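Local structure of kinetochore protein Mis16 (Schizosaccharomyces japonicus, 4XYH) at residues I340-T343 with R349-V352; V397-S400 with I406-I409; T197-T202 with I207-I212; L250-S253 with T259-I262; W58-E63 with Q142-I147. The protein recognises histone H4 and, independently, the CENP-A-specific chaperone Scm3, and so probably takes part in placing CENP-A at centromeres. All coordinates share one frame; numbering follows the deposited sequence.

Interaction 1 of 5, residues I340-T343 with R349-V352; sequences ILVT and RVCV
Thr343 and Cys351 form an antiparallel hydrogen-bonded pair. Thr343 N donates to Cys351 O at 2.9 Å. Cys351 N returns a more bent bond to Thr343 O, with 139° at the hydrogen. Val342 and Val352 make the next, non-hydrogen-bonded pair, with side chains on the other face. On that face Val342 CG2 presses on Val350 CG1 at 3.4 Å, tighter than usual for two carbons. Each of these methyls lies anti to its own backbone N, which turns it across to the opposing strand. Farther along, Ile340 CG2 meets Val352 CG1 at 3.9 Å. On the opposite face Thr343 OG1 bonds to His324 NE2 and Trp353 NE1, the His-Thr-Trp network known from WD repeats. Arg349 leads away to a salt bridge with Glu29 of helix 19-40. The two strands are the middle pair of a four-stranded propeller blade, between strands 328-333 and 374-378. Val342 and Val350 both touch Leu388 on strand 385-390 of the next blade.

Interaction 2 of 5, residues V397-S400 with I406-I409; sequences VLAS and ILQI
Ser400 and Gln408 are joined by two backbone hydrogen bonds. Ser400 N to Gln408 O measures 2.8 Å, and the reverse bond from Gln408 N to Ser400 O is almost straight at 175°. At the adjoining non-hydrogen-bonded pair, Ala399 CA approaches Gln408 O at 3.3 Å and Ile409 CA approaches Leu398 O, as CA-H...O contacts.

The apolar contacts lie on the face of Ala399 and Ile409. Val397 CG1 meets Ile409 CG2 at 4.0 Å, the two side chains crossing at a slant. The small Ala399 CB touches Leu407 CD1 and Ile409 CG1, each at 4.3 Å. Trp58 of strand 56-58 packs against Val397, Ala399 and Ile409.

The polar side chains are on the other face. Ser400 OG stands between its own backbone N and carbonyl carbon (chi1 51°), and bonds to His381 NE2 and Trp410 NE1, a WD-repeat network. The Gln408 amide uses both ends: OE1 takes a bond from His378 NE2, and NE2 donates to Gly380 O. The hairpin is therefore two-sided. One face is hydrocarbon packed under an indole of the adjoining blade, and the other holds buried polar groups that are each given hydrogen-bond partners.

Interaction 3 of 5, residues T197-T202 with I207-I212; sequences TLATGT and ICVWDI
Trp210 turns the edge of its indole to Thr200 across an antiparallel hairpin, the central strand pair of a WD40 propeller blade. Trp210 NE1 donates to Thr200 OG1 at 2.9 Å. The bond is practically straight, 177°, and the hydroxyl lies in the ring plane. The two side chains cross at about a right angle. Thr200 OG1 sits between its backbone N and carbonyl carbon (chi1 58°), which carries it to the ring edge, while Thr200 CG2 lies 3.7 Å from Trp210 NE1. His181 NE2 also bonds to this hydroxyl, as in the His-Ser/Thr-Trp hydrogen-bond network of WD40 repeats. A leucine in place of Trp210 has no indole N-H, and would probably leave the Thr200 hydroxyl with one anchor fewer and a gap beside it.

Leu198 slants across the base of the tryptophan, its CD2 3.8 Å from Trp210 CB. Beneath these side chains run four backbone bonds, two for the pair Leu198 and Trp210 and two for Thr200 and Cys208. Ala199 and Ile207 point to the other face and touch Leu251 of the next blade. Thr197 OG1 donates to a water at 2.7 Å, and this water donates in turn to Asp211 OD1.

Interaction 4 of 5, residues L250-S253 with T259-I262; sequences LLTS and TLQI
Gln261 O is gripped by two donors from the facing strand of this WD40 blade hairpin. Ser253 N bonds to Gln261 O at 3.0 Å, and Thr252 OG1 reaches the same oxygen at 3.1 Å from the opposite face of the carbonyl plane. The Thr252 hydroxyl can do this because it lies anti to its backbone N (chi1 -176°), swung toward the partner strand. Gln261 N answers with a bond to Ser253 O at 168°. Outside the pair, Ser253 OG bonds to His234 NE2 and His263 NE2. The Gln261 amide runs along its own strand: Gln261 NE2 donates to Thr259 OG1, which lies in the amide plane at 3.1 Å, and also to Arg233 O. Thr259 OG1 has a further partner in Asp257 OD1. Packing surrounds Thr252. Leu260 CD1 comes within 3.4 Å of Thr252 OG1, and the bent end of Ile262 puts CD1 3.7 Å from Thr252 CB. Phe289 of the next blade touches Leu250 and Thr252. At the far end Leu250 CD2 rests on Ile262 CG2 at 3.8 Å.

Interaction 5 of 5, residues W58-E63 with Q142-I147; sequences WFPGSE and QNPDII
Phe59, in the irregular chain after strand 56-58, meets Pro144 in a type I beta turn running from Asn143 to Ile146, their CA atoms 7.2 Å apart. The turn is held by Ile146 N bonding to Asn143 O. Asn143 OD1 adds an Asx turn by accepting from Asp145 N, which approaches from above the carbonyl plane.

The phenylalanine ring offers its edge to the turn. Phe59 CE1 lies 3.5 Å from Pro144 O, which is in the plane of the ring. Phe59 CD1 meets Pro144 CB at 4.1 Å as the two side chains run past one another in opposite directions. Ile147 comes in at about a right angle and sets its CD1 4.0 Å from Phe59 CE1, again near the ring plane. Pro60 CD touches Pro144 CG at 4.2 Å, nearer the surface. Phe139 lies on strand 136-140, and its ring meets that of Phe59 with the planes about 20° apart. An alanine at Phe59 lacks the ring, and would probably open a gap beside Pro144 and Ile147 and take from Phe139 its aromatic neighbour.

Asn393 bonds to Phe59 O and Gly61 N, and Asp145 makes a salt bridge to Arg165. The contact thus joins two neighbouring propeller blades: the sheet that begins with strand 56-58 and the sheet holding strands 136-140 and 146-150.

Overall arrangement
Interactions 1 to 4 each lie in the central hairpin of a different blade of the seven-bladed WD40 propeller. Interaction 5 joins two further blades. Along the chain the order is 5, 3, 4, 1, 2. Interactions 3 and 4 are in adjacent blades, with centres about 14 Å apart, and touch through Ile207 and Leu251. Interactions 1 and 2 are also adjacent, with centres about 12 Å apart, and meet at Val342 and Leu398. Across the ring, the centres of interactions 2 and 3 are about 28 Å apart. Trp58 ties interaction 5 to interaction 2, and Ile146 ties it to Ile212 of interaction 3. Strand 41-48 joins the sheet of interaction 2, so the two chain ends close the ring.

Interaction 1 of 5, residues I340-T343 with R349-V352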
loop_
_atom_site.group_PDB
_atom_site.type_symbol
_atom_site.label_atom_id
_atom_site.label_comp_id
_atom_site.label_asym_id
_atom_site.label_seq_id
_atom_site.Cartn_x
_atom_site.Cartn_y
_atom_site.Cartn_z
ATOM N N ILE A 340 3.899 -4.905 15.258
ATOM C CA ILE A 340 4.516 -3.794 14.556
ATOM C C ILE A 340 3.728 -3.434 13.299
ATOM O O ILE A 340 3.437 -4.304 12.472
ATOM C CB ILE A 340 5.968 -4.132 14.158
ATOM C CG1 ILE A 340 6.807 -4.520 15.391
ATOM C CG2 ILE A 340 6.594 -2.995 13.365
ATOM C CD1 ILE A 340 7.096 -3.393 16.363
ATOM N N LEU A 341 3.370 -2.160 13.167
ATOM C CA LEU A 341 2.785 -1.657 11.923
ATOM C C LEU A 341 3.355 -0.284 11.555
ATOM O O LEU A 341 3.945 0.409 12.382
ATOM C CB LEU A 341 1.255 -1.583 12.010
ATOM C CG LEU A 341 0.607 -0.407 12.732
ATOM C CD1 LEU A 341 -0.886 -0.322 12.437
ATOM C CD2 LEU A 341 0.822 -0.577 14.213
ATOM N N VAL A 342 3.197 0.078 10.291
ATOM C CA VAL A 342 3.746 1.307 9.767
ATOM C C VAL A 342 2.610 2.108 9.112
ATOM O O VAL A 342 1.688 1.525 8.530
ATOM C CB VAL A 342 4.897 1.018 8.760
ATOM C CG1 VAL A 342 4.378 0.394 7.455
ATOM C CG2 VAL A 342 5.631 2.265 8.461
ATOM N N THR A 343 2.658 3.432 9.249
ATOM C CA THR A 343 1.662 4.311 8.657
ATOM C C THR A 343 2.348 5.484 7.955
ATOM O O THR A 343 3.512 5.786 8.222
ATOM C CB THR A 343 0.670 4.864 9.714
ATOM O OG1 THR A 343 1.372 5.674 10.668
ATOM C CG2 THR A 343 -0.031 3.733 10.446
ATOM N N ARG A 349 5.414 12.305 7.075
ATOM C CA ARG A 349 6.120 11.382 7.963
ATOM C C ARG A 349 5.675 9.931 7.769
ATOM O O ARG A 349 4.527 9.652 7.395
ATOM C CB ARG A 349 5.914 11.783 9.428
ATOM C CG ARG A 349 6.325 13.206 9.759
ATOM C CD ARG A 349 7.841 13.364 9.727
ATOM N NE ARG A 349 8.242 14.752 9.936
ATOM C CZ ARG A 349 8.707 15.556 8.979
ATOM N NH1 ARG A 349 8.858 15.117 7.723
ATOM N NH2 ARG A 349 9.027 16.804 9.285
ATOM N N VAL A 350 6.591 9.006 8.026
ATOM C CA VAL A 350 6.236 7.591 8.140
ATOM C C VAL A 350 6.475 7.152 9.590
ATOM O O VAL A 350 7.591 7.199 10.084
ATOM C CB VAL A 350 7.044 6.715 7.167
ATOM C CG1 VAL A 350 6.654 5.262 7.323
ATOM C CG2 VAL A 350 6.798 7.152 5.718
ATOM N N CYS A 351 5.421 6.751 10.281
ATOM C CA CYS A 351 5.560 6.315 11.665
ATOM C C CYS A 351 5.536 4.794 11.785
ATOM O O CYS A 351 4.723 4.122 11.153
ATOM C CB CYS A 351 4.456 6.927 12.530
ATOM S SG CYS A 351 4.592 8.747 12.732
ATOM N N VAL A 352 6.443 4.258 12.593
ATOM C CA VAL A 352 6.430 2.840 12.922
ATOM C C VAL A 352 5.907 2.698 14.348
ATOM O O VAL A 352 6.395 3.382 15.253
ATOM C CB VAL A 352 7.830 2.207 12.807
ATOM C CG1 VAL A 352 7.754 0.697 13.041
ATOM C CG2 VAL A 352 8.459 2.539 11.457
#

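Interaction 2 of 5, residues V397-S400 with I406-I409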
loop_
_atom_site.group_PDB
_atom_site.type_symbol
_atom_site.label_atom_id
_atom_site.label_comp_id
_atom_site.label_asym_id
_atom_site.label_seq_id
_atom_site.Cartn_x
_atom_site.Cartn_y
_atom_site.Cartn_z
ATOM N N VAL A 397 13.321 -3.698 6.772
ATOM C CA VAL A 397 13.610 -2.879 5.609
ATOM C C VAL A 397 12.302 -2.399 4.995
ATOM O O VAL A 397 11.405 -3.199 4.758
ATOM C CB VAL A 397 14.436 -3.643 4.563
ATOM C CG1 VAL A 397 14.598 -2.805 3.290
ATOM C CG2 VAL A 397 15.812 -4.031 5.145
ATOM N N LEU A 398 12.188 -1.098 4.734
ATOM C CA LEU A 398 10.965 -0.550 4.153
ATOM C C LEU A 398 11.258 0.230 2.892
ATOM O O LEU A 398 12.339 0.799 2.736
ATOM C CB LEU A 398 10.232 0.347 5.155
ATOM C CG LEU A 398 9.708 -0.475 6.336
ATOM C CD1 LEU A 398 10.695 -0.467 7.515
ATOM C CD2 LEU A 398 8.345 -0.043 6.770
ATOM N N ALA A 399 10.289 0.238 1.991
ATOM C CA ALA A 399 10.313 1.121 0.849
ATOM C C ALA A 399 9.162 2.109 1.004
ATOM O O ALA A 399 8.058 1.721 1.401
ATOM C CB ALA A 399 10.188 0.326 -0.462
ATOM N N SER A 400 9.413 3.380 0.700
ATOM C CA SER A 400 8.350 4.383 0.734
ATOM C C SER A 400 8.512 5.394 -0.395
ATOM O O SER A 400 9.629 5.721 -0.796
ATOM C CB SER A 400 8.311 5.098 2.096
ATOM O OG SER A 400 9.592 5.581 2.484
ATOM N N ILE A 406 10.396 10.831 -5.321
ATOM C CA ILE A 406 11.413 10.210 -4.487
ATOM C C ILE A 406 10.993 8.844 -3.970
ATOM O O ILE A 406 9.932 8.705 -3.353
ATOM C CB ILE A 406 11.769 11.107 -3.285
ATOM C CG1 ILE A 406 12.514 12.345 -3.767
ATOM C CG2 ILE A 406 12.654 10.361 -2.311
ATOM C CD1 ILE A 406 13.769 12.012 -4.516
ATOM N N LEU A 407 11.820 7.840 -4.250
ATOM C CA LEU A 407 11.705 6.531 -3.628
ATOM C C LEU A 407 12.777 6.386 -2.543
ATOM O O LEU A 407 13.947 6.648 -2.782
ATOM C CB LEU A 407 11.846 5.409 -4.659
ATOM C CG LEU A 407 12.059 4.011 -4.062
ATOM C CD1 LEU A 407 10.847 3.573 -3.259
ATOM C CD2 LEU A 407 12.385 2.975 -5.139
ATOM N N GLN A 408 12.375 5.979 -1.347
ATOM C CA GLN A 408 13.354 5.744 -0.295
ATOM C C GLN A 408 13.256 4.325 0.230
ATOM O O GLN A 408 12.161 3.804 0.465
ATOM C CB GLN A 408 13.182 6.741 0.854
ATOM C CG GLN A 408 14.051 7.953 0.721
ATOM C CD GLN A 408 13.692 9.062 1.695
ATOM O OE1 GLN A 408 12.871 8.881 2.607
ATOM N NE2 GLN A 408 14.301 10.231 1.494
ATOM N N ILE A 409 14.422 3.712 0.391
ATOM C CA ILE A 409 14.562 2.393 0.965
ATOM C C ILE A 409 15.386 2.531 2.238
ATOM O O ILE A 409 16.549 2.921 2.193
ATOM C CB ILE A 409 15.219 1.421 -0.026
ATOM C CG1 ILE A 409 14.333 1.300 -1.268
ATOM C CG2 ILE A 409 15.444 0.046 0.614
ATOM C CD1 ILE A 409 14.874 0.371 -2.329
#

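Interaction 3 of 5, residues T197-T202 with I207-I212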
loop_
_atom_site.group_PDB
_atom_site.type_symbol
_atom_site.label_atom_id
_atom_site.label_comp_id
_atom_site.label_asym_id
_atom_site.label_seq_id
_atom_site.Cartn_x
_atom_site.Cartn_y
_atom_site.Cartn_z
ATOM N N THR A 197 -8.289 -15.093 -7.932
ATOM C CA THR A 197 -9.377 -14.186 -7.563
ATOM C C THR A 197 -8.812 -12.883 -6.971
ATOM O O THR A 197 -7.850 -12.921 -6.210
ATOM C CB THR A 197 -10.342 -14.855 -6.564
ATOM O OG1 THR A 197 -11.110 -15.846 -7.256
ATOM C CG2 THR A 197 -11.289 -13.824 -5.925
ATOM N N LEU A 198 -9.379 -11.739 -7.353
ATOM C CA LEU A 198 -8.940 -10.445 -6.825
ATOM C C LEU A 198 -10.116 -9.483 -6.732
ATOM O O LEU A 198 -11.202 -9.758 -7.256
ATOM C CB LEU A 198 -7.848 -9.824 -7.700
ATOM C CG LEU A 198 -8.265 -9.410 -9.117
ATOM C CD1 LEU A 198 -7.415 -8.265 -9.618
ATOM C CD2 LEU A 198 -8.137 -10.603 -10.060
ATOM N N ALA A 199 -9.901 -8.350 -6.084
ATOM C CA ALA A 199 -10.966 -7.359 -5.958
ATOM C C ALA A 199 -10.462 -5.950 -6.210
ATOM O O ALA A 199 -9.293 -5.638 -5.951
ATOM C CB ALA A 199 -11.604 -7.446 -4.576
ATOM N N THR A 200 -11.359 -5.095 -6.700
ATOM C CA THR A 200 -11.043 -3.691 -6.916
ATOM C C THR A 200 -12.165 -2.775 -6.402
ATOM O O THR A 200 -13.335 -3.168 -6.370
ATOM C CB THR A 200 -10.811 -3.393 -8.403
ATOM O OG1 THR A 200 -11.981 -3.761 -9.148
ATOM C CG2 THR A 200 -9.619 -4.174 -8.922
ATOM N N GLY A 201 -11.791 -1.561 -5.996
ATOM C CA GLY A 201 -12.728 -0.548 -5.564
ATOM C C GLY A 201 -12.215 0.799 -6.052
ATOM O O GLY A 201 -11.012 1.066 -6.000
ATOM N N THR A 202 -13.112 1.644 -6.550
ATOM C CA THR A 202 -12.694 2.922 -7.113
ATOM C C THR A 202 -13.587 4.076 -6.675
ATOM O O THR A 202 -14.444 3.931 -5.804
ATOM C CB THR A 202 -12.704 2.908 -8.654
ATOM O OG1 THR A 202 -14.056 3.019 -9.125
ATOM C CG2 THR A 202 -12.042 1.636 -9.217
ATOM N N ILE A 207 -17.478 -2.127 -5.844
ATOM C CA ILE A 207 -16.428 -3.091 -5.586
ATOM C C ILE A 207 -16.628 -4.239 -6.554
ATOM O O ILE A 207 -17.715 -4.825 -6.603
ATOM C CB ILE A 207 -16.459 -3.651 -4.140
ATOM C CG1 ILE A 207 -16.075 -2.588 -3.113
ATOM C CG2 ILE A 207 -15.529 -4.834 -4.024
ATOM C CD1 ILE A 207 -16.396 -3.008 -1.665
ATOM N N CYS A 208 -15.602 -4.572 -7.329
ATOM C CA CYS A 208 -15.739 -5.703 -8.224
ATOM C C CYS A 208 -14.889 -6.858 -7.750
ATOM O O CYS A 208 -13.788 -6.657 -7.263
ATOM C CB CYS A 208 -15.359 -5.323 -9.650
ATOM S SG CYS A 208 -16.432 -4.103 -10.384
ATOM N N VAL A 209 -15.410 -8.072 -7.889
ATOM C CA VAL A 209 -14.623 -9.267 -7.625
ATOM C C VAL A 209 -14.404 -9.964 -8.962
ATOM O O VAL A 209 -15.339 -10.129 -9.748
ATOM C CB VAL A 209 -15.301 -10.211 -6.614
ATOM C CG1 VAL A 209 -14.510 -11.526 -6.490
ATOM C CG2 VAL A 209 -15.438 -9.518 -5.248
ATOM N N TRP A 210 -13.155 -10.338 -9.216
ATOM C CA TRP A 210 -12.733 -10.847 -10.501
ATOM C C TRP A 210 -12.142 -12.245 -10.348
ATOM O O TRP A 210 -11.648 -12.613 -9.287
ATOM C CB TRP A 210 -11.689 -9.917 -11.139
ATOM C CG TRP A 210 -12.046 -8.430 -11.172
ATOM C CD1 TRP A 210 -11.795 -7.501 -10.200
ATOM C CD2 TRP A 210 -12.669 -7.716 -12.256
ATOM N NE1 TRP A 210 -12.226 -6.258 -10.606
ATOM C CE2 TRP A 210 -12.769 -6.364 -11.861
ATOM C CE3 TRP A 210 -13.165 -8.096 -13.513
ATOM C CZ2 TRP A 210 -13.347 -5.393 -12.670
ATOM C CZ3 TRP A 210 -13.729 -7.132 -14.324
ATOM C CH2 TRP A 210 -13.817 -5.786 -13.899
ATOM N N ASP A 211 -12.166 -13.019 -11.418
ATOM C CA ASP A 211 -11.555 -14.344 -11.379
ATOM C C ASP A 211 -10.847 -14.614 -12.706
ATOM O O ASP A 211 -11.478 -14.636 -13.754
ATOM C CB ASP A 211 -12.616 -15.400 -11.078
ATOM C CG ASP A 211 -12.040 -16.799 -10.943
ATOM O OD1 ASP A 211 -10.801 -16.955 -10.831
ATOM O OD2 ASP A 211 -12.845 -17.756 -10.941
ATOM N N ILE A 212 -9.531 -14.791 -12.662
ATOM C CA ILE A 212 -8.763 -14.967 -13.892
ATOM C C ILE A 212 -8.124 -16.346 -13.979
ATOM O O ILE A 212 -7.419 -16.633 -14.946
ATOM C CB ILE A 212 -7.646 -13.895 -14.040
ATOM C CG1 ILE A 212 -6.680 -13.990 -12.857
ATOM C CG2 ILE A 212 -8.253 -12.517 -14.177
ATOM C CD1 ILE A 212 -5.313 -13.449 -13.145
HETATM O O HOH W 1 -9.953 -17.882 -8.634
#

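Interaction 4 of 5, residues L250-S253 with T259-I262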
loop_
_atom_site.group_PDB
_atom_site.type_symbol
_atom_site.label_atom_id
_atom_site.label_comp_id
_atom_site.label_asym_id
_atom_site.label_seq_id
_atom_site.Cartn_x
_atom_site.Cartn_y
_atom_site.Cartn_z
ATOM N N LEU A 250 -13.525 -13.617 2.834
ATOM C CA LEU A 250 -13.639 -12.465 3.706
ATOM C C LEU A 250 -12.874 -11.280 3.131
ATOM O O LEU A 250 -11.636 -11.254 3.116
ATOM C CB LEU A 250 -13.149 -12.796 5.116
ATOM C CG LEU A 250 -13.660 -11.905 6.253
ATOM C CD1 LEU A 250 -13.575 -12.640 7.564
ATOM C CD2 LEU A 250 -12.873 -10.614 6.354
ATOM N N LEU A 251 -13.636 -10.287 2.683
ATOM C CA LEU A 251 -13.086 -9.090 2.068
ATOM C C LEU A 251 -13.467 -7.878 2.906
ATOM O O LEU A 251 -14.635 -7.728 3.268
ATOM C CB LEU A 251 -13.613 -8.933 0.641
ATOM C CG LEU A 251 -13.250 -7.634 -0.076
ATOM C CD1 LEU A 251 -11.780 -7.663 -0.456
ATOM C CD2 LEU A 251 -14.128 -7.463 -1.298
ATOM N N THR A 252 -12.496 -7.024 3.225
ATOM C CA THR A 252 -12.807 -5.785 3.927
ATOM C C THR A 252 -12.597 -4.552 3.039
ATOM O O THR A 252 -11.723 -4.546 2.171
ATOM C CB THR A 252 -11.973 -5.620 5.204
ATOM O OG1 THR A 252 -12.403 -4.433 5.877
ATOM C CG2 THR A 252 -10.483 -5.505 4.891
ATOM N N SER A 253 -13.392 -3.509 3.258
ATOM C CA SER A 253 -13.242 -2.266 2.485
ATOM C C SER A 253 -13.467 -1.051 3.366
ATOM O O SER A 253 -14.154 -1.143 4.371
ATOM C CB SER A 253 -14.217 -2.228 1.304
ATOM O OG SER A 253 -15.568 -2.192 1.767
ATOM N N THR A 259 -17.183 4.484 6.468
ATOM C CA THR A 259 -17.463 3.137 6.981
ATOM C C THR A 259 -16.346 2.115 6.762
ATOM O O THR A 259 -15.503 2.250 5.860
ATOM C CB THR A 259 -18.750 2.549 6.375
ATOM O OG1 THR A 259 -18.579 2.325 4.965
ATOM C CG2 THR A 259 -19.931 3.485 6.620
ATOM N N LEU A 260 -16.362 1.100 7.621
ATOM C CA LEU A 260 -15.510 -0.067 7.526
ATOM C C LEU A 260 -16.449 -1.223 7.314
ATOM O O LEU A 260 -17.356 -1.420 8.120
ATOM C CB LEU A 260 -14.698 -0.263 8.807
ATOM C CG LEU A 260 -14.044 -1.630 9.016
ATOM C CD1 LEU A 260 -12.893 -1.838 8.016
ATOM C CD2 LEU A 260 -13.539 -1.779 10.466
ATOM N N GLN A 261 -16.282 -1.980 6.238
ATOM C CA GLN A 261 -17.250 -3.041 5.966
ATOM C C GLN A 261 -16.565 -4.379 5.739
ATOM O O GLN A 261 -15.417 -4.446 5.305
ATOM C CB GLN A 261 -18.149 -2.679 4.773
ATOM C CG GLN A 261 -18.818 -1.297 4.881
ATOM C CD GLN A 261 -19.939 -1.102 3.880
ATOM O OE1 GLN A 261 -20.550 -2.063 3.435
ATOM N NE2 GLN A 261 -20.213 0.146 3.523
ATOM N N ILE A 262 -17.280 -5.448 6.076
ATOM C CA ILE A 262 -16.795 -6.802 5.857
ATOM C C ILE A 262 -17.744 -7.453 4.887
ATOM O O ILE A 262 -18.959 -7.412 5.082
ATOM C CB ILE A 262 -16.729 -7.624 7.160
ATOM C CG1 ILE A 262 -15.829 -6.928 8.183
ATOM C CG2 ILE A 262 -16.240 -9.033 6.864
ATOM C CD1 ILE A 262 -14.363 -6.881 7.765
#

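Interaction 5 of 5, residues W58-E63 with Q142-I147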
loop_
_atom_site.group_PDB
_atom_site.type_symbol
_atom_site.label_atom_id
_atom_site.label_comp_id
_atom_site.label_asym_id
_atom_site.label_seq_id
_atom_site.Cartn_x
_atom_site.Cartn_y
_atom_site.Cartn_z
ATOM N N TRP A 58 7.460 -4.793 -2.700
ATOM C CA TRP A 58 8.626 -5.683 -2.759
ATOM C C TRP A 58 8.238 -7.037 -3.325
ATOM O O TRP A 58 7.242 -7.620 -2.895
ATOM C CB TRP A 58 9.240 -5.914 -1.374
ATOM C CG TRP A 58 9.871 -4.740 -0.753
ATOM C CD1 TRP A 58 9.291 -3.866 0.112
ATOM C CD2 TRP A 58 11.216 -4.308 -0.925
ATOM N NE1 TRP A 58 10.197 -2.907 0.494
ATOM C CE2 TRP A 58 11.387 -3.152 -0.137
ATOM C CE3 TRP A 58 12.297 -4.782 -1.672
ATOM C CZ2 TRP A 58 12.594 -2.465 -0.069
ATOM C CZ3 TRP A 58 13.493 -4.099 -1.607
ATOM C CH2 TRP A 58 13.633 -2.952 -0.808
ATOM N N PHE A 59 9.028 -7.548 -4.264
ATOM C CA PHE A 59 8.880 -8.930 -4.687
ATOM C C PHE A 59 9.535 -9.872 -3.665
ATOM O O PHE A 59 10.578 -9.547 -3.077
ATOM C CB PHE A 59 9.515 -9.160 -6.057
ATOM C CG PHE A 59 8.706 -8.648 -7.216
ATOM C CD1 PHE A 59 7.676 -9.403 -7.742
ATOM C CD2 PHE A 59 9.004 -7.418 -7.803
ATOM C CE1 PHE A 59 6.942 -8.948 -8.838
ATOM C CE2 PHE A 59 8.280 -6.955 -8.898
ATOM C CZ PHE A 59 7.244 -7.727 -9.418
ATOM N N PRO A 60 8.930 -11.047 -3.450
ATOM C CA PRO A 60 9.583 -12.061 -2.609
ATOM C C PRO A 60 10.855 -12.586 -3.270
ATOM O O PRO A 60 10.897 -12.705 -4.507
ATOM C CB PRO A 60 8.528 -13.178 -2.501
ATOM C CG PRO A 60 7.267 -12.581 -2.968
ATOM C CD PRO A 60 7.630 -11.509 -3.954
ATOM N N GLY A 61 11.878 -12.889 -2.478
ATOM C CA GLY A 61 13.067 -13.539 -3.012
ATOM C C GLY A 61 14.274 -12.640 -3.185
ATOM O O GLY A 61 14.152 -11.424 -3.137
ATOM N N SER A 62 15.444 -13.249 -3.380
ATOM C CA SER A 62 16.685 -12.510 -3.610
ATOM C C SER A 62 17.704 -13.354 -4.368
ATOM O O SER A 62 17.626 -14.578 -4.365
ATOM C CB SER A 62 17.292 -12.046 -2.284
ATOM O OG SER A 62 17.546 -13.146 -1.434
ATOM N N GLU A 63 18.653 -12.684 -5.017
ATOM C CA GLU A 63 19.764 -13.347 -5.700
ATOM C C GLU A 63 21.063 -13.042 -4.973
ATOM O O GLU A 63 21.272 -11.912 -4.532
ATOM C CB GLU A 63 19.862 -12.902 -7.167
ATOM C CG GLU A 63 18.748 -13.434 -8.077
ATOM C CD GLU A 63 18.869 -14.930 -8.364
ATOM O OE1 GLU A 63 19.335 -15.284 -9.471
ATOM O OE2 GLU A 63 18.494 -15.749 -7.493
ATOM N N GLN A 142 0.329 -16.217 -5.126
ATOM C CA GLN A 142 0.613 -17.616 -5.492
ATOM C C GLN A 142 1.527 -17.739 -6.706
ATOM O O GLN A 142 1.999 -18.823 -7.026
ATOM C CB GLN A 142 -0.694 -18.373 -5.766
ATOM C CG GLN A 142 -1.662 -18.418 -4.588
ATOM C CD GLN A 142 -2.647 -17.247 -4.582
ATOM O OE1 GLN A 142 -2.475 -16.248 -5.301
ATOM N NE2 GLN A 142 -3.702 -17.384 -3.788
ATOM N N ASN A 143 1.739 -16.618 -7.392
ATOM C CA ASN A 143 2.663 -16.544 -8.522
ATOM C C ASN A 143 2.974 -15.098 -8.923
ATOM O O ASN A 143 2.255 -14.518 -9.721
ATOM C CB ASN A 143 2.092 -17.323 -9.715
ATOM C CG ASN A 143 2.942 -17.182 -10.980
ATOM O OD1 ASN A 143 4.082 -16.675 -10.930
ATOM N ND2 ASN A 143 2.396 -17.632 -12.122
ATOM N N PRO A 144 4.047 -14.528 -8.358
ATOM C CA PRO A 144 4.457 -13.130 -8.553
ATOM C C PRO A 144 4.704 -12.700 -9.994
ATOM O O PRO A 144 4.917 -11.498 -10.217
ATOM C CB PRO A 144 5.750 -13.036 -7.735
ATOM C CG PRO A 144 5.531 -14.011 -6.657
ATOM C CD PRO A 144 4.845 -15.175 -7.306
ATOM N N ASP A 145 4.691 -13.624 -10.951
ATOM C CA ASP A 145 4.841 -13.239 -12.356
ATOM C C ASP A 145 3.550 -12.640 -12.889
ATOM O O ASP A 145 3.535 -12.005 -13.950
ATOM C CB ASP A 145 5.237 -14.434 -13.244
ATOM C CG ASP A 145 6.703 -14.848 -13.088
ATOM O OD1 ASP A 145 7.568 -13.985 -12.788
ATOM O OD2 ASP A 145 6.977 -16.058 -13.293
ATOM N N ILE A 146 2.458 -12.886 -12.181
ATOM C CA ILE A 146 1.164 -12.333 -12.560
ATOM C C ILE A 146 0.912 -11.015 -11.793
ATOM O O ILE A 146 0.840 -11.012 -10.562
ATOM C CB ILE A 146 0.012 -13.353 -12.287
ATOM C CG1 ILE A 146 0.281 -14.679 -13.023
ATOM C CG2 ILE A 146 -1.333 -12.767 -12.639
ATOM C CD1 ILE A 146 0.346 -14.551 -14.539
ATOM N N ILE A 147 0.812 -9.900 -12.519
ATOM C CA ILE A 147 0.605 -8.582 -11.894
ATOM C C ILE A 147 -0.788 -8.052 -12.242
ATOM O O ILE A 147 -1.218 -8.125 -13.407
ATOM C CB ILE A 147 1.644 -7.525 -12.357
ATOM C CG1 ILE A 147 3.076 -8.074 -12.343
ATOM C CG2 ILE A 147 1.510 -6.212 -11.530
ATOM C CD1 ILE A 147 3.570 -8.465 -10.982
#